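Local coordinates for ecdysteroid-phosphate phosphatase (Bombyx mori, PDB 3C7T), which releases active ecdysteroids from their inactive phosphate conjugates, ecdysone 22-phosphate above all, and also acts as a protein tyrosine phosphatase, at residues 111-116 and 147-152. Residues are numbered along the deposited sequence; the frame is centred on the assembly and turned at random.
Sequences KIKVEP and MTYKPY
Tyr149 lays its ring across the side chain of Lys113 and hands its hydroxyl to Glu115, fastening a loop to an edge strand, 112-114, of the chain's central mixed sheet in this histidine phosphatase domain. Lys113 makes a CH-pi contact: its CB stands 3.6 Å from the centroid of the Tyr149 ring, only 6° off its normal, and the lysine chain then runs over the rim, with CD 3.6 Å from Tyr149 CD1. The opposite face meets the backbone N of Pro151, while Val114 O lies in the ring plane at the edge, 3.4 Å from Tyr149 CE2. With CG anti to the backbone N (chi1 179°), the tyrosine reaches across to the residue just after the strand, where its OH donates over 2.7 Å to Glu115 OE1, which accepts through its anti lone pair, the one away from OE2; carboxylate and ring planes are nearly perpendicular. Tyr152 N meets the same Glu115 OE1 on the syn side at 2.8 Å, 20° out of the carboxylate plane. A phenylalanine in place of Tyr149 would probably leave Glu115 OE1 with Tyr152 N as its one donor from across the contact and the carboxylate less firmly held. Beside these, Pro116 CD lies 3.6 Å from Pro151 CB, the two rings packing obliquely. In the next shell, Glu115 OE2 accepts from the backbone N of Gly117 and of Val153, so both oxygens of this buried carboxylate are engaged and its rotation is fixed. The strand itself is held by backbone bonds to strand 84-87, whose Tyr86 also touches Tyr149 and Lys113. Tyr152 OH is hydrogen-bonded to Asp179 OD2.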
loop_
_atom_site.group_PDB
_atom_site.type_symbol
_atom_site.label_atom_id
_atom_site.label_comp_id
_atom_site.label_asym_id
_atom_site.label_seq_id
_atom_site.Cartn_x
_atom_site.Cartn_y
_atom_site.Cartn_z
ATOM N N LYS A 111 10.956 6.659 21.471
ATOM C CA LYS A 111 9.594 6.405 21.909
ATOM C C LYS A 111 8.641 7.435 21.339
ATOM O O LYS A 111 9.029 8.581 21.075
ATOM C CB LYS A 111 9.516 6.473 23.440
ATOM C CG LYS A 111 10.404 5.489 24.191
ATOM C CD LYS A 111 9.785 4.105 24.240
ATOM C CE LYS A 111 10.537 3.213 25.192
ATOM N NZ LYS A 111 10.267 1.783 24.870
ATOM N N ILE A 112 7.391 7.026 21.162
ATOM C CA ILE A 112 6.350 7.937 20.707
ATOM C C ILE A 112 5.779 8.714 21.892
ATOM O O ILE A 112 5.227 8.117 22.831
ATOM C CB ILE A 112 5.203 7.185 20.006
ATOM C CG1 ILE A 112 5.739 6.380 18.817
ATOM C CG2 ILE A 112 4.124 8.181 19.520
ATOM C CD1 ILE A 112 4.812 5.304 18.356
ATOM N N LYS A 113 5.915 10.037 21.838
ATOM C CA LYS A 113 5.412 10.920 22.879
ATOM C C LYS A 113 4.043 11.445 22.466
ATOM O O LYS A 113 3.943 12.256 21.542
ATOM C CB LYS A 113 6.383 12.085 23.087
ATOM C CG LYS A 113 7.792 11.651 23.550
ATOM C CD LYS A 113 8.698 12.850 23.796
ATOM C CE LYS A 113 10.153 12.554 23.416
ATOM N NZ LYS A 113 10.631 11.237 23.934
ATOM N N VAL A 114 3.000 10.992 23.159
ATOM C CA VAL A 114 1.623 11.323 22.791
ATOM C C VAL A 114 1.312 12.691 23.387
ATOM O O VAL A 114 1.324 12.876 24.617
ATOM C CB VAL A 114 0.630 10.223 23.252
ATOM C CG1 VAL A 114 -0.833 10.684 23.121
ATOM C CG2 VAL A 114 0.867 8.937 22.463
ATOM N N GLU A 115 1.075 13.646 22.495
ATOM C CA GLU A 115 0.949 15.051 22.842
ATOM C C GLU A 115 -0.423 15.570 22.415
ATOM O O GLU A 115 -0.667 15.784 21.225
ATOM C CB GLU A 115 2.048 15.840 22.135
ATOM C CG GLU A 115 1.998 17.332 22.409
ATOM C CD GLU A 115 1.838 17.628 23.896
ATOM O OE1 GLU A 115 2.756 17.266 24.680
ATOM O OE2 GLU A 115 0.795 18.203 24.269
ATOM N N PRO A 116 -1.344 15.746 23.374
ATOM C CA PRO A 116 -2.660 16.310 23.027
ATOM C C PRO A 116 -2.591 17.717 22.410
ATOM O O PRO A 116 -3.527 18.145 21.716
ATOM C CB PRO A 116 -3.404 16.309 24.374
ATOM C CG PRO A 116 -2.693 15.231 25.171
ATOM C CD PRO A 116 -1.261 15.372 24.801
ATOM N N MET A 147 5.963 5.911 28.114
ATOM C CA MET A 147 5.126 5.820 29.331
ATOM C C MET A 147 5.361 6.948 30.343
ATOM O O MET A 147 4.475 7.290 31.132
ATOM C CB MET A 147 5.364 4.476 30.033
ATOM C CG MET A 147 4.754 3.283 29.326
ATOM S SD MET A 147 2.993 3.545 29.084
ATOM C CE MET A 147 2.426 1.867 29.361
ATOM N N THR A 148 6.560 7.516 30.327
ATOM C CA THR A 148 6.912 8.555 31.283
ATOM C C THR A 148 6.864 9.944 30.655
ATOM O O THR A 148 7.419 10.903 31.192
ATOM C CB THR A 148 8.285 8.288 31.932
ATOM O OG1 THR A 148 9.289 8.208 30.913
ATOM C CG2 THR A 148 8.261 6.975 32.723
ATOM N N TYR A 149 6.179 10.071 29.526
ATOM C CA TYR A 149 6.060 11.378 28.911
ATOM C C TYR A 149 4.978 12.226 29.591
ATOM O O TYR A 149 3.847 11.779 29.761
ATOM C CB TYR A 149 5.781 11.252 27.409
ATOM C CG TYR A 149 5.635 12.587 26.730
ATOM C CD1 TYR A 149 6.703 13.482 26.675
ATOM C CD2 TYR A 149 4.423 12.969 26.154
ATOM C CE1 TYR A 149 6.570 14.725 26.053
ATOM C CE2 TYR A 149 4.286 14.208 25.525
ATOM C CZ TYR A 149 5.360 15.075 25.481
ATOM O OH TYR A 149 5.233 16.293 24.858
ATOM N N LYS A 150 5.330 13.451 29.968
ATOM C CA LYS A 150 4.357 14.387 30.539
ATOM C C LYS A 150 4.037 15.479 29.503
ATOM O O LYS A 150 4.904 16.288 29.169
ATOM C CB LYS A 150 4.865 14.962 31.872
ATOM C CG LYS A 150 4.866 13.932 33.027
ATOM C CD LYS A 150 5.899 14.247 34.110
ATOM C CE LYS A 150 6.191 13.031 35.008
ATOM N NZ LYS A 150 6.960 11.936 34.307
ATOM N N PRO A 151 2.804 15.461 28.947
ATOM C CA PRO A 151 2.423 16.336 27.831
ATOM C C PRO A 151 2.474 17.822 28.144
ATOM O O PRO A 151 2.194 18.225 29.276
ATOM C CB PRO A 151 0.970 15.931 27.535
ATOM C CG PRO A 151 0.813 14.586 28.132
ATOM C CD PRO A 151 1.693 14.579 29.341
ATOM N N TYR A 152 2.808 18.623 27.133
ATOM C CA TYR A 152 2.797 20.081 27.257
ATOM C C TYR A 152 1.406 20.665 27.419
ATOM O O TYR A 152 1.234 21.702 28.069
ATOM C CB TYR A 152 3.483 20.741 26.064
ATOM C CG TYR A 152 4.930 20.371 25.931
ATOM C CD1 TYR A 152 5.852 20.702 26.935
ATOM C CD2 TYR A 152 5.392 19.696 24.805
ATOM C CE1 TYR A 152 7.201 20.351 26.814
ATOM C CE2 TYR A 152 6.728 19.350 24.675
ATOM C CZ TYR A 152 7.624 19.687 25.679
ATOM O OH TYR A 152 8.930 19.348 25.546
#